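Long-range contacts in NADPH-flavin oxidoreductase (Helicobacter pylori, PDB 2H0U), which binds FMN and probably catalyses NAD(P)H-dependent reduction reactions, as in other members of the nitroreductase family: residues Ile44-Trp49 / Asp94-Val99; Gln141-Met146 / Gly187-Ala192; Cys161-Tyr166 / Met191-Tyr196. One frame throughout, in Å; residues are numbered along the deposited sequence.

Contact 1: Ile44-Trp49 / Asp94-Val99; sequences IGLEPW and DYVKKV. With FMN (flavin mononucleotide), chain B.
L46 meets V99 and V96 with the two branches of its isobutyl end. CD2 lies 3.5 Å from V99 CG1, and CD1 lies 3.9 Å from V96 CG2; V96 and V99 stand three residues apart on helix 94-102, so both present their methyls to the same leucine. The L46 side chain crosses that of V99 at about a right angle, and its two methyls reach the helix although CB itself does not point there.

Beyond this apolar centre Y95 reaches past L46, its CG anti to the backbone N (chi1 176°), until the hydroxyl arrives at the loop backbone. OH donates to L46 O at 2.6 Å, with a C=O...donor angle of 165°, and the carbonyl oxygen sits at the edge of the ring, in its plane. E47 O also lies near, 2.8 Å from Y95 OH. The same hydroxyl is hydrogen-bonded to W207 NE1 of the second subunit, and E47 OE1 is bonded to W207 N of that subunit, which makes the polar edge part of the dimer interface. On the flavin side of the loop, G45 CA lies 3.6 Å from O4' of the FMN of chain B. P48, centre of an inverse gamma turn, leads the chain into strand 49-54. The 44-49 loop thus lies between helix 94-102 and helix 131-155, whose W137 and A138 touch L46 and P48.

Contact 2: Gln141-Met146 / Gly187-Ala192; sequences QTYIQM and GVSVMA. With FMN (flavin mononucleotide), chain B.
T142 places OG1 between its backbone N and carbonyl carbon (chi1 66°), while S189 turns OG anti to its own N (chi1 173°); the two hydroxyls meet with OG1 and OG 2.5 Å apart. That short separation fits a hydrogen bond, but which hydroxyl gives the proton is not settled, because S139 supplies further partners: its O to T142 OG1 and its OG to S189 OG. This is helix-on-sheet packing: helix 131-155 runs nearly parallel to strand 186-195, with segment axes 8.6 Å apart and an angle of 24° between their directions. S189 and V190 form a classic beta bulge opposite Y83, which explains why two successive residues both point their CB toward the helix.

V190 fills the space between Y143 and M146. Its CB is 3.7 Å from Y143 CE1, and CG2 lies 3.6 Å from Y143 OH, the two side chains crossing at a slant. S189 OG stands at the edge of the same ring, near its plane. Y143 lines the pocket of the chain C FMN, and its hydroxyl is hydrogen-bonded to E164 of the same chain. A different flavin is met by I144, whose CD1 lies 3.5 Å from C8M of the chain B FMN, held by the second subunit. M146, a selenomethionine, bends at chi3 and meets V190 at about a right angle: SE is 3.8 Å from V190 CG1 and 3.5 Å from M191 O.

Contact 3: Cys161-Tyr166 / Met191-Tyr196; sequences CPIEGY and MACFGY. With FMN (flavin mononucleotide), chain C.
M191, a selenomethionine, pairs with I163 and lays its methyl on the Y166 ring. CE stands 3.5 Å from the Y166 ring centroid and only 8° off the normal, a CH-pi contact over the face; SE approaches more obliquely, giving a Met-aromatic contact. The chain is extended to its end (chi3 -175°), which carries CE out over the ring, while E164 O covers the ring's opposite face near the rim. M191 N donates to I163 O at 2.9 Å in the carbonyl plane, whereas I163 N reaches M191 O at 2.7 Å from well above that carbonyl's plane.

A192 follows as the non-hydrogen-bonded partner of P162, its CA 3.2 Å from C161 O in a CA-H...O contact. These strands are antiparallel neighbours in the sheet of the nitroreductase fold, to which this chain gives four strands. The FMN of chain C packs along C161-I163, with P162 CB and CG against its C8 and C9, and is hydrogen-bonded just beyond the strand. There E164 N donates to FMN N5 at 3.0 Å and G165 N to FMN O4 at 2.8 Å, so successive amides hold the redox edge of the isoalloxazine.

C193 pairs with C161 through two reciprocal backbone bonds, C193 N to C161 O and C161 N to C193 O. Its SG, 3.9 Å from C161 CB, also meets I163 CD1. Beyond it, F194 packs edge-to-face on W30, and Y196 makes a cation-pi contact with R23.

Along the chain, contact 1 closes before contact 2 opens, and contacts 2 and 3 both end on strand 186-195, sharing M191 and A192. Contacts 2 and 3 have centres about 10 Å apart and also meet where V188 packs on Y166. Contacts 1 and 2 have centres about 16 Å apart, yet touch at their margins, where W49 packs on helix 131-155. Contacts 1 and 3 lie on opposite sides of the chain's centre, with centres about 26 Å and nearest atoms about 12 Å apart. Contact 1 reaches one FMN, held largely by the second subunit, contact 3 binds the other, and contact 2 touches both. One chain therefore contributes to both flavin sites of the dimer.

Contact 1: Ile44-Trp49 / Asp94-Val99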
loop_
_atom_site.group_PDB
_atom_site.type_symbol
_atom_site.label_atom_id
_atom_site.label_comp_id
_atom_site.label_asym_id
_atom_site.label_seq_id
_atom_site.Cartn_x
_atom_site.Cartn_y
_atom_site.Cartn_z
ATOM N N ILE A 44 -8.692 -10.790 -0.481
ATOM C CA ILE A 44 -9.342 -12.017 -0.986
ATOM C C ILE A 44 -8.328 -12.865 -1.761
ATOM O O ILE A 44 -8.689 -13.781 -2.503
ATOM C CB ILE A 44 -10.613 -11.759 -1.869
ATOM C CG1 ILE A 44 -11.365 -10.488 -1.428
ATOM C CG2 ILE A 44 -11.555 -13.035 -1.851
ATOM C CD1 ILE A 44 -12.633 -10.113 -2.258
ATOM N N GLY A 45 -7.049 -12.586 -1.534
ATOM C CA GLY A 45 -5.978 -13.158 -2.337
ATOM C C GLY A 45 -6.074 -13.067 -3.868
ATOM O O GLY A 45 -5.572 -13.959 -4.562
ATOM N N LEU A 46 -6.699 -12.016 -4.402
ATOM C CA LEU A 46 -7.031 -12.006 -5.838
ATOM C C LEU A 46 -5.841 -11.603 -6.706
ATOM O O LEU A 46 -5.873 -11.818 -7.905
ATOM C CB LEU A 46 -8.226 -11.115 -6.147
ATOM C CG LEU A 46 -9.563 -11.611 -5.561
ATOM C CD1 LEU A 46 -10.612 -10.495 -5.799
ATOM C CD2 LEU A 46 -9.965 -12.927 -6.143
ATOM N N GLU A 47 -4.780 -11.049 -6.089
ATOM C CA GLU A 47 -3.576 -10.602 -6.844
ATOM C C GLU A 47 -3.986 -9.818 -8.091
ATOM O O GLU A 47 -3.602 -10.191 -9.211
ATOM C CB GLU A 47 -2.723 -11.814 -7.287
ATOM C CG GLU A 47 -2.168 -12.674 -6.198
ATOM C CD GLU A 47 -1.630 -14.015 -6.756
ATOM O OE1 GLU A 47 -0.648 -13.996 -7.528
ATOM O OE2 GLU A 47 -2.158 -15.059 -6.366
ATOM N N PRO A 48 -4.752 -8.710 -7.924
ATOM C CA PRO A 48 -5.352 -8.101 -9.100
ATOM C C PRO A 48 -4.397 -7.142 -9.794
ATOM O O PRO A 48 -4.669 -5.923 -9.888
ATOM C CB PRO A 48 -6.540 -7.347 -8.500
ATOM C CG PRO A 48 -5.937 -6.792 -7.164
ATOM C CD PRO A 48 -5.108 -7.979 -6.678
ATOM N N TRP A 49 -3.255 -7.680 -10.214
ATOM C CA TRP A 49 -2.115 -6.858 -10.600
ATOM C C TRP A 49 -1.240 -7.467 -11.690
ATOM O O TRP A 49 -1.304 -8.657 -11.973
ATOM C CB TRP A 49 -1.264 -6.487 -9.382
ATOM C CG TRP A 49 -0.791 -7.631 -8.529
ATOM C CD1 TRP A 49 -0.202 -8.799 -8.956
ATOM C CD2 TRP A 49 -0.827 -7.688 -7.098
ATOM N NE1 TRP A 49 0.110 -9.589 -7.866
ATOM C CE2 TRP A 49 -0.279 -8.937 -6.717
ATOM C CE3 TRP A 49 -1.286 -6.806 -6.101
ATOM C CZ2 TRP A 49 -0.112 -9.304 -5.381
ATOM C CZ3 TRP A 49 -1.160 -7.191 -4.744
ATOM C CH2 TRP A 49 -0.560 -8.430 -4.404
ATOM N N ASP A 94 -14.727 -12.749 -15.010
ATOM C CA ASP A 94 -13.893 -13.854 -15.503
ATOM C C ASP A 94 -12.586 -13.986 -14.690
ATOM O O ASP A 94 -12.160 -15.116 -14.420
ATOM C CB ASP A 94 -13.558 -13.690 -16.991
ATOM C CG ASP A 94 -14.766 -13.898 -17.907
ATOM O OD1 ASP A 94 -15.765 -14.528 -17.497
ATOM O OD2 ASP A 94 -14.700 -13.417 -19.060
ATOM N N TYR A 95 -11.956 -12.858 -14.319
ATOM C CA TYR A 95 -10.665 -12.902 -13.630
ATOM C C TYR A 95 -10.777 -13.560 -12.242
ATOM O O TYR A 95 -9.923 -14.364 -11.841
ATOM C CB TYR A 95 -10.043 -11.478 -13.428
ATOM C CG TYR A 95 -8.763 -11.593 -12.636
ATOM C CD1 TYR A 95 -7.632 -12.189 -13.199
ATOM C CD2 TYR A 95 -8.715 -11.222 -11.287
ATOM C CE1 TYR A 95 -6.443 -12.353 -12.464
ATOM C CE2 TYR A 95 -7.546 -11.401 -10.530
ATOM C CZ TYR A 95 -6.418 -11.961 -11.131
ATOM O OH TYR A 95 -5.265 -12.148 -10.401
ATOM N N VAL A 96 -11.821 -13.191 -11.493
ATOM C CA VAL A 96 -12.002 -13.765 -10.156
ATOM C C VAL A 96 -12.230 -15.287 -10.259
ATOM O O VAL A 96 -11.619 -16.065 -9.505
ATOM C CB VAL A 96 -13.132 -13.049 -9.358
ATOM C CG1 VAL A 96 -13.555 -13.872 -8.143
ATOM C CG2 VAL A 96 -12.619 -11.640 -8.891
ATOM N N LYS A 97 -13.078 -15.714 -11.196
ATOM C CA LYS A 97 -13.294 -17.148 -11.395
ATOM C C LYS A 97 -11.944 -17.790 -11.749
ATOM O O LYS A 97 -11.605 -18.829 -11.206
ATOM C CB LYS A 97 -14.362 -17.419 -12.450
ATOM C CG LYS A 97 -14.773 -18.917 -12.602
ATOM C CD LYS A 97 -15.977 -19.057 -13.486
ATOM C CE LYS A 97 -16.237 -20.538 -13.875
ATOM N NZ LYS A 97 -17.573 -20.707 -14.584
ATOM N N LYS A 98 -11.157 -17.126 -12.598
ATOM C CA LYS A 98 -9.854 -17.657 -13.004
ATOM C C LYS A 98 -8.831 -17.808 -11.883
ATOM O O LYS A 98 -8.227 -18.854 -11.757
ATOM C CB LYS A 98 -9.249 -16.815 -14.132
ATOM C CG LYS A 98 -7.944 -17.391 -14.734
ATOM C CD LYS A 98 -7.416 -16.465 -15.815
ATOM C CE LYS A 98 -6.914 -17.225 -17.025
ATOM N NZ LYS A 98 -6.125 -16.320 -17.902
ATOM N N VAL A 99 -8.618 -16.768 -11.079
ATOM C CA VAL A 99 -7.656 -16.855 -9.991
ATOM C C VAL A 99 -8.121 -17.900 -8.920
ATOM O O VAL A 99 -7.311 -18.642 -8.358
ATOM C CB VAL A 99 -7.296 -15.444 -9.430
ATOM C CG1 VAL A 99 -8.439 -14.839 -8.704
ATOM C CG2 VAL A 99 -6.063 -15.522 -8.553
HETATM N N1 FMN B . -8.299 -11.917 5.604
HETATM C C2 FMN B . -9.428 -12.090 6.392
HETATM O O2 FMN B . -9.632 -13.186 6.900
HETATM N N3 FMN B . -10.335 -11.079 6.575
HETATM C C4 FMN B . -10.142 -9.870 5.956
HETATM O O4 FMN B . -10.873 -8.924 6.238
HETATM C C4A FMN B . -9.014 -9.704 5.123
HETATM N N5 FMN B . -8.803 -8.503 4.491
HETATM C C5A FMN B . -7.653 -8.278 3.752
HETATM C C6 FMN B . -7.493 -7.008 3.160
HETATM C C7 FMN B . -6.331 -6.786 2.403
HETATM C C7M FMN B . -5.970 -5.361 2.096
HETATM C C8 FMN B . -5.375 -7.799 2.195
HETATM C C8M FMN B . -3.999 -7.433 1.623
HETATM C C9 FMN B . -5.559 -9.039 2.786
HETATM C C9A FMN B . -6.715 -9.290 3.554
HETATM N N10 FMN B . -6.935 -10.544 4.140
HETATM C C10 FMN B . -8.078 -10.725 4.958
HETATM C "C1'" FMN B . -5.981 -11.690 3.975
HETATM C "C2'" FMN B . -5.907 -12.194 2.526
HETATM O "O2'" FMN B . -6.877 -13.201 2.360
HETATM C "C3'" FMN B . -4.495 -12.757 2.322
HETATM O "O3'" FMN B . -3.539 -11.724 2.463
HETATM C "C4'" FMN B . -4.231 -13.376 0.954
HETATM O "O4'" FMN B . -5.050 -14.526 0.831
HETATM C "C5'" FMN B . -2.761 -13.762 0.698
HETATM O "O5'" FMN B . -2.394 -14.715 1.711
HETATM P P FMN B . -1.156 -14.407 2.680
HETATM O O1P FMN B . -1.421 -13.050 3.279
HETATM O O2P FMN B . -1.168 -15.502 3.744
HETATM O O3P FMN B . 0.135 -14.421 1.905
#

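Contact 2: Gln141-Met146 / Gly187-Ala192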
loop_
_atom_site.group_PDB
_atom_site.type_symbol
_atom_site.label_atom_id
_atom_site.label_comp_id
_atom_site.label_asym_id
_atom_site.label_seq_id
_atom_site.Cartn_x
_atom_site.Cartn_y
_atom_site.Cartn_z
ATOM N N GLN A 141 -4.196 -2.526 -3.507
ATOM C CA GLN A 141 -3.470 -3.780 -3.300
ATOM C C GLN A 141 -2.060 -3.634 -3.896
ATOM O O GLN A 141 -1.087 -4.094 -3.293
ATOM C CB GLN A 141 -4.185 -4.988 -3.964
ATOM C CG GLN A 141 -5.750 -5.043 -3.716
ATOM C CD GLN A 141 -6.129 -4.951 -2.250
ATOM O OE1 GLN A 141 -5.610 -5.688 -1.411
ATOM N NE2 GLN A 141 -7.057 -4.055 -1.940
ATOM N N THR A 142 -1.955 -2.991 -5.052
ATOM C CA THR A 142 -0.632 -2.777 -5.652
ATOM C C THR A 142 0.269 -1.881 -4.817
ATOM O O THR A 142 1.498 -1.952 -4.939
ATOM C CB THR A 142 -0.662 -2.168 -7.098
ATOM O OG1 THR A 142 -1.188 -0.819 -7.084
ATOM C CG2 THR A 142 -1.435 -3.056 -8.069
ATOM N N TYR A 143 -0.312 -1.040 -3.969
ATOM C CA TYR A 143 0.567 -0.195 -3.119
ATOM C C TYR A 143 1.259 -1.077 -2.085
ATOM O O TYR A 143 2.380 -0.796 -1.697
ATOM C CB TYR A 143 -0.196 0.968 -2.470
ATOM C CG TYR A 143 -0.312 2.209 -3.378
ATOM C CD1 TYR A 143 -0.898 2.108 -4.646
ATOM C CD2 TYR A 143 0.206 3.457 -2.986
ATOM C CE1 TYR A 143 -1.005 3.228 -5.527
ATOM C CE2 TYR A 143 0.085 4.596 -3.836
ATOM C CZ TYR A 143 -0.516 4.440 -5.108
ATOM O OH TYR A 143 -0.647 5.473 -5.986
ATOM N N ILE A 144 0.561 -2.121 -1.597
ATOM C CA ILE A 144 1.202 -3.134 -0.721
ATOM C C ILE A 144 2.365 -3.800 -1.481
ATOM O O ILE A 144 3.470 -3.932 -0.977
ATOM C CB ILE A 144 0.211 -4.216 -0.240
ATOM C CG1 ILE A 144 -0.941 -3.559 0.502
ATOM C CG2 ILE A 144 0.961 -5.296 0.655
ATOM C CD1 ILE A 144 -2.082 -4.652 0.879
ATOM N N GLN A 145 2.083 -4.219 -2.699
ATOM C CA GLN A 145 3.082 -4.912 -3.514
ATOM C C GLN A 145 4.313 -4.016 -3.670
ATOM O O GLN A 145 5.442 -4.458 -3.504
ATOM C CB GLN A 145 2.458 -5.201 -4.891
ATOM C CG GLN A 145 3.317 -5.974 -5.836
ATOM C CD GLN A 145 2.596 -6.254 -7.142
ATOM O OE1 GLN A 145 2.056 -5.362 -7.794
ATOM N NE2 GLN A 145 2.553 -7.507 -7.500
HETATM N N MSE A 146 4.092 -2.751 -4.031
HETATM C CA MSE A 146 5.216 -1.805 -4.226
HETATM C C MSE A 146 5.944 -1.520 -2.906
HETATM O O MSE A 146 7.186 -1.505 -2.857
HETATM C CB MSE A 146 4.688 -0.488 -4.854
HETATM C CG MSE A 146 5.746 0.596 -4.860
HETATM SE SE MSE A 146 5.072 2.342 -5.432
HETATM C CE MSE A 146 3.981 2.793 -3.861
ATOM N N GLY A 187 -5.358 -0.877 -15.658
ATOM C CA GLY A 187 -4.993 0.532 -15.722
ATOM C C GLY A 187 -3.646 0.673 -15.039
ATOM O O GLY A 187 -3.223 -0.206 -14.263
ATOM N N VAL A 188 -2.941 1.762 -15.312
ATOM C CA VAL A 188 -1.700 2.005 -14.555
ATOM C C VAL A 188 -2.064 2.461 -13.150
ATOM O O VAL A 188 -2.917 3.341 -12.966
ATOM C CB VAL A 188 -0.811 3.072 -15.258
ATOM C CG1 VAL A 188 0.408 3.461 -14.388
ATOM C CG2 VAL A 188 -0.330 2.550 -16.653
ATOM N N SER A 189 -1.384 1.870 -12.170
ATOM C CA SER A 189 -1.671 2.130 -10.763
ATOM C C SER A 189 -0.675 3.102 -10.140
ATOM O O SER A 189 -1.071 4.138 -9.577
ATOM C CB SER A 189 -1.749 0.791 -9.971
ATOM O OG SER A 189 -1.874 1.081 -8.581
ATOM N N VAL A 190 0.610 2.791 -10.270
ATOM C CA VAL A 190 1.676 3.591 -9.628
ATOM C C VAL A 190 2.989 3.119 -10.254
ATOM O O VAL A 190 2.984 2.120 -11.010
ATOM C CB VAL A 190 1.638 3.441 -8.073
ATOM C CG1 VAL A 190 1.940 1.978 -7.621
ATOM C CG2 VAL A 190 2.498 4.513 -7.356
HETATM N N MSE A 191 4.074 3.854 -10.028
HETATM C CA MSE A 191 5.392 3.396 -10.491
HETATM C C MSE A 191 6.400 3.469 -9.340
HETATM O O MSE A 191 6.136 4.064 -8.305
HETATM C CB MSE A 191 5.882 4.230 -11.681
HETATM C CG MSE A 191 4.873 4.359 -12.805
HETATM SE SE MSE A 191 5.653 5.493 -14.209
HETATM C CE MSE A 191 4.051 5.555 -15.349
ATOM N N ALA A 192 7.534 2.817 -9.511
ATOM C CA ALA A 192 8.652 2.970 -8.595
ATOM C C ALA A 192 9.918 2.740 -9.370
ATOM O O ALA A 192 9.944 1.952 -10.330
ATOM C CB ALA A 192 8.577 2.008 -7.405
HETATM N N1 FMN B . -8.299 -11.917 5.604
HETATM C C2 FMN B . -9.428 -12.090 6.392
HETATM O O2 FMN B . -9.632 -13.186 6.900
HETATM N N3 FMN B . -10.335 -11.079 6.575
HETATM C C4 FMN B . -10.142 -9.870 5.956
HETATM O O4 FMN B . -10.873 -8.924 6.238
HETATM C C4A FMN B . -9.014 -9.704 5.123
HETATM N N5 FMN B . -8.803 -8.503 4.491
HETATM C C5A FMN B . -7.653 -8.278 3.752
HETATM C C6 FMN B . -7.493 -7.008 3.160
HETATM C C7 FMN B . -6.331 -6.786 2.403
HETATM C C7M FMN B . -5.970 -5.361 2.096
HETATM C C8 FMN B . -5.375 -7.799 2.195
HETATM C C8M FMN B . -3.999 -7.433 1.623
HETATM C C9 FMN B . -5.559 -9.039 2.786
HETATM C C9A FMN B . -6.715 -9.290 3.554
HETATM N N10 FMN B . -6.935 -10.544 4.140
HETATM C C10 FMN B . -8.078 -10.725 4.958
HETATM C "C1'" FMN B . -5.981 -11.690 3.975
HETATM C "C2'" FMN B . -5.907 -12.194 2.526
HETATM O "O2'" FMN B . -6.877 -13.201 2.360
HETATM C "C3'" FMN B . -4.495 -12.757 2.322
HETATM O "O3'" FMN B . -3.539 -11.724 2.463
HETATM C "C4'" FMN B . -4.231 -13.376 0.954
HETATM O "O4'" FMN B . -5.050 -14.526 0.831
HETATM C "C5'" FMN B . -2.761 -13.762 0.698
HETATM O "O5'" FMN B . -2.394 -14.715 1.711
HETATM P P FMN B . -1.156 -14.407 2.680
HETATM O O1P FMN B . -1.421 -13.050 3.279
HETATM O O2P FMN B . -1.168 -15.502 3.744
HETATM O O3P FMN B . 0.135 -14.421 1.905
#

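Contact 3: Cys161-Tyr166 / Met191-Tyr196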
loop_
_atom_site.group_PDB
_atom_site.type_symbol
_atom_site.label_atom_id
_atom_site.label_comp_id
_atom_site.label_asym_id
_atom_site.label_seq_id
_atom_site.Cartn_x
_atom_site.Cartn_y
_atom_site.Cartn_z
ATOM N N CYS A 161 12.438 4.875 -5.182
ATOM C CA CYS A 161 11.554 6.016 -5.068
ATOM C C CYS A 161 10.193 5.630 -5.631
ATOM O O CYS A 161 10.103 5.146 -6.770
ATOM C CB CYS A 161 12.119 7.258 -5.790
ATOM S SG CYS A 161 11.106 8.775 -5.416
ATOM N N PRO A 162 9.124 5.804 -4.819
ATOM C CA PRO A 162 7.750 5.585 -5.309
ATOM C C PRO A 162 7.428 6.765 -6.215
ATOM O O PRO A 162 7.911 7.877 -5.958
ATOM C CB PRO A 162 6.889 5.697 -4.045
ATOM C CG PRO A 162 7.830 5.924 -2.896
ATOM C CD PRO A 162 9.146 6.344 -3.441
ATOM N N ILE A 163 6.608 6.538 -7.235
ATOM C CA ILE A 163 6.392 7.552 -8.261
ATOM C C ILE A 163 4.916 7.576 -8.696
ATOM O O ILE A 163 4.412 6.614 -9.257
ATOM C CB ILE A 163 7.310 7.333 -9.531
ATOM C CG1 ILE A 163 8.812 7.440 -9.215
ATOM C CG2 ILE A 163 6.908 8.320 -10.679
ATOM C CD1 ILE A 163 9.719 6.888 -10.350
ATOM N N GLU A 164 4.244 8.697 -8.419
ATOM C CA GLU A 164 2.910 8.972 -8.933
ATOM C C GLU A 164 2.927 10.108 -9.968
ATOM O O GLU A 164 1.921 10.325 -10.631
ATOM C CB GLU A 164 1.955 9.379 -7.780
ATOM C CG GLU A 164 1.418 8.186 -6.945
ATOM C CD GLU A 164 0.513 8.665 -5.792
ATOM O OE1 GLU A 164 0.266 9.885 -5.699
ATOM O OE2 GLU A 164 0.012 7.815 -5.030
ATOM N N GLY A 165 4.049 10.808 -10.082
ATOM C CA GLY A 165 4.161 12.038 -10.913
ATOM C C GLY A 165 4.293 11.810 -12.429
ATOM O O GLY A 165 5.357 12.022 -13.028
ATOM N N TYR A 166 3.194 11.378 -13.036
ATOM C CA TYR A 166 3.081 11.193 -14.477
ATOM C C TYR A 166 1.605 11.407 -14.819
ATOM O O TYR A 166 0.723 11.286 -13.955
ATOM C CB TYR A 166 3.551 9.778 -14.885
ATOM C CG TYR A 166 2.795 8.709 -14.146
ATOM C CD1 TYR A 166 1.546 8.255 -14.622
ATOM C CD2 TYR A 166 3.297 8.197 -12.951
ATOM C CE1 TYR A 166 0.830 7.304 -13.931
ATOM C CE2 TYR A 166 2.579 7.220 -12.222
ATOM C CZ TYR A 166 1.365 6.789 -12.710
ATOM O OH TYR A 166 0.648 5.862 -11.999
HETATM N N MSE A 191 4.074 3.854 -10.028
HETATM C CA MSE A 191 5.392 3.396 -10.491
HETATM C C MSE A 191 6.400 3.469 -9.340
HETATM O O MSE A 191 6.136 4.064 -8.305
HETATM C CB MSE A 191 5.882 4.230 -11.681
HETATM C CG MSE A 191 4.873 4.359 -12.805
HETATM SE SE MSE A 191 5.653 5.493 -14.209
HETATM C CE MSE A 191 4.051 5.555 -15.349
ATOM N N ALA A 192 7.534 2.817 -9.511
ATOM C CA ALA A 192 8.652 2.970 -8.595
ATOM C C ALA A 192 9.918 2.740 -9.370
ATOM O O ALA A 192 9.944 1.952 -10.330
ATOM C CB ALA A 192 8.577 2.008 -7.405
ATOM N N CYS A 193 10.983 3.405 -8.953
ATOM C CA CYS A 193 12.298 3.094 -9.506
ATOM C C CYS A 193 13.184 2.551 -8.425
ATOM O O CYS A 193 12.953 2.800 -7.232
ATOM C CB CYS A 193 12.921 4.313 -10.171
ATOM S SG CYS A 193 13.289 5.676 -9.103
ATOM N N PHE A 194 14.194 1.788 -8.842
ATOM C CA PHE A 194 15.089 1.107 -7.904
ATOM C C PHE A 194 16.506 1.292 -8.425
ATOM O O PHE A 194 16.707 1.324 -9.654
ATOM C CB PHE A 194 14.760 -0.400 -7.874
ATOM C CG PHE A 194 13.373 -0.708 -7.338
ATOM C CD1 PHE A 194 13.200 -1.000 -5.980
ATOM C CD2 PHE A 194 12.252 -0.607 -8.169
ATOM C CE1 PHE A 194 11.895 -1.241 -5.451
ATOM C CE2 PHE A 194 10.923 -0.886 -7.664
ATOM C CZ PHE A 194 10.760 -1.170 -6.322
ATOM N N GLY A 195 17.455 1.419 -7.509
ATOM C CA GLY A 195 18.881 1.484 -7.868
ATOM C C GLY A 195 19.709 1.845 -6.671
ATOM O O GLY A 195 19.286 1.651 -5.532
ATOM N N TYR A 196 20.895 2.390 -6.920
ATOM C CA TYR A 196 21.749 2.836 -5.792
ATOM C C TYR A 196 21.895 4.340 -5.742
ATOM O O TYR A 196 22.244 4.971 -6.738
ATOM C CB TYR A 196 23.119 2.174 -5.888
ATOM C CG TYR A 196 23.044 0.696 -5.724
ATOM C CD1 TYR A 196 23.013 0.129 -4.453
ATOM C CD2 TYR A 196 22.996 -0.150 -6.843
ATOM C CE1 TYR A 196 22.938 -1.244 -4.292
ATOM C CE2 TYR A 196 22.922 -1.539 -6.696
ATOM C CZ TYR A 196 22.890 -2.065 -5.408
ATOM O OH TYR A 196 22.857 -3.418 -5.220
HETATM N N1 FMN C . 8.762 11.693 -5.367
HETATM C C2 FMN C . 9.032 12.282 -6.594
HETATM O O2 FMN C . 10.021 12.997 -6.701
HETATM N N3 FMN C . 8.195 12.119 -7.667
HETATM C C4 FMN C . 7.053 11.370 -7.532
HETATM O O4 FMN C . 6.385 11.103 -8.528
HETATM C C4A FMN C . 6.757 10.800 -6.274
HETATM N N5 FMN C . 5.618 10.050 -6.116
HETATM C C5A FMN C . 5.354 9.394 -4.925
HETATM C C6 FMN C . 4.180 8.617 -4.850
HETATM C C7 FMN C . 3.912 7.961 -3.638
HETATM C C7M FMN C . 2.899 6.852 -3.663
HETATM C C8 FMN C . 4.749 8.103 -2.515
HETATM C C8M FMN C . 4.585 7.149 -1.324
HETATM C C9 FMN C . 5.895 8.876 -2.614
HETATM C C9A FMN C . 6.192 9.544 -3.821
HETATM N N10 FMN C . 7.332 10.351 -3.937
HETATM C C10 FMN C . 7.623 10.946 -5.190
HETATM C "C1'" FMN C . 8.285 10.572 -2.800
HETATM C "C2'" FMN C . 7.649 11.349 -1.638
HETATM O "O2'" FMN C . 7.862 12.723 -1.858
HETATM C "C3'" FMN C . 8.351 10.885 -0.355
HETATM O "O3'" FMN C . 8.098 9.511 -0.137
HETATM C "C4'" FMN C . 7.908 11.591 0.922
HETATM O "O4'" FMN C . 8.294 12.951 0.824
HETATM C "C5'" FMN C . 8.479 10.985 2.219
HETATM O "O5'" FMN C . 9.912 11.065 2.125
HETATM P P FMN C . 10.790 9.729 2.236
HETATM O O1P FMN C . 10.228 8.774 1.215
HETATM O O2P FMN C . 12.223 10.134 1.896
HETATM O O3P FMN C . 10.705 9.157 3.626
#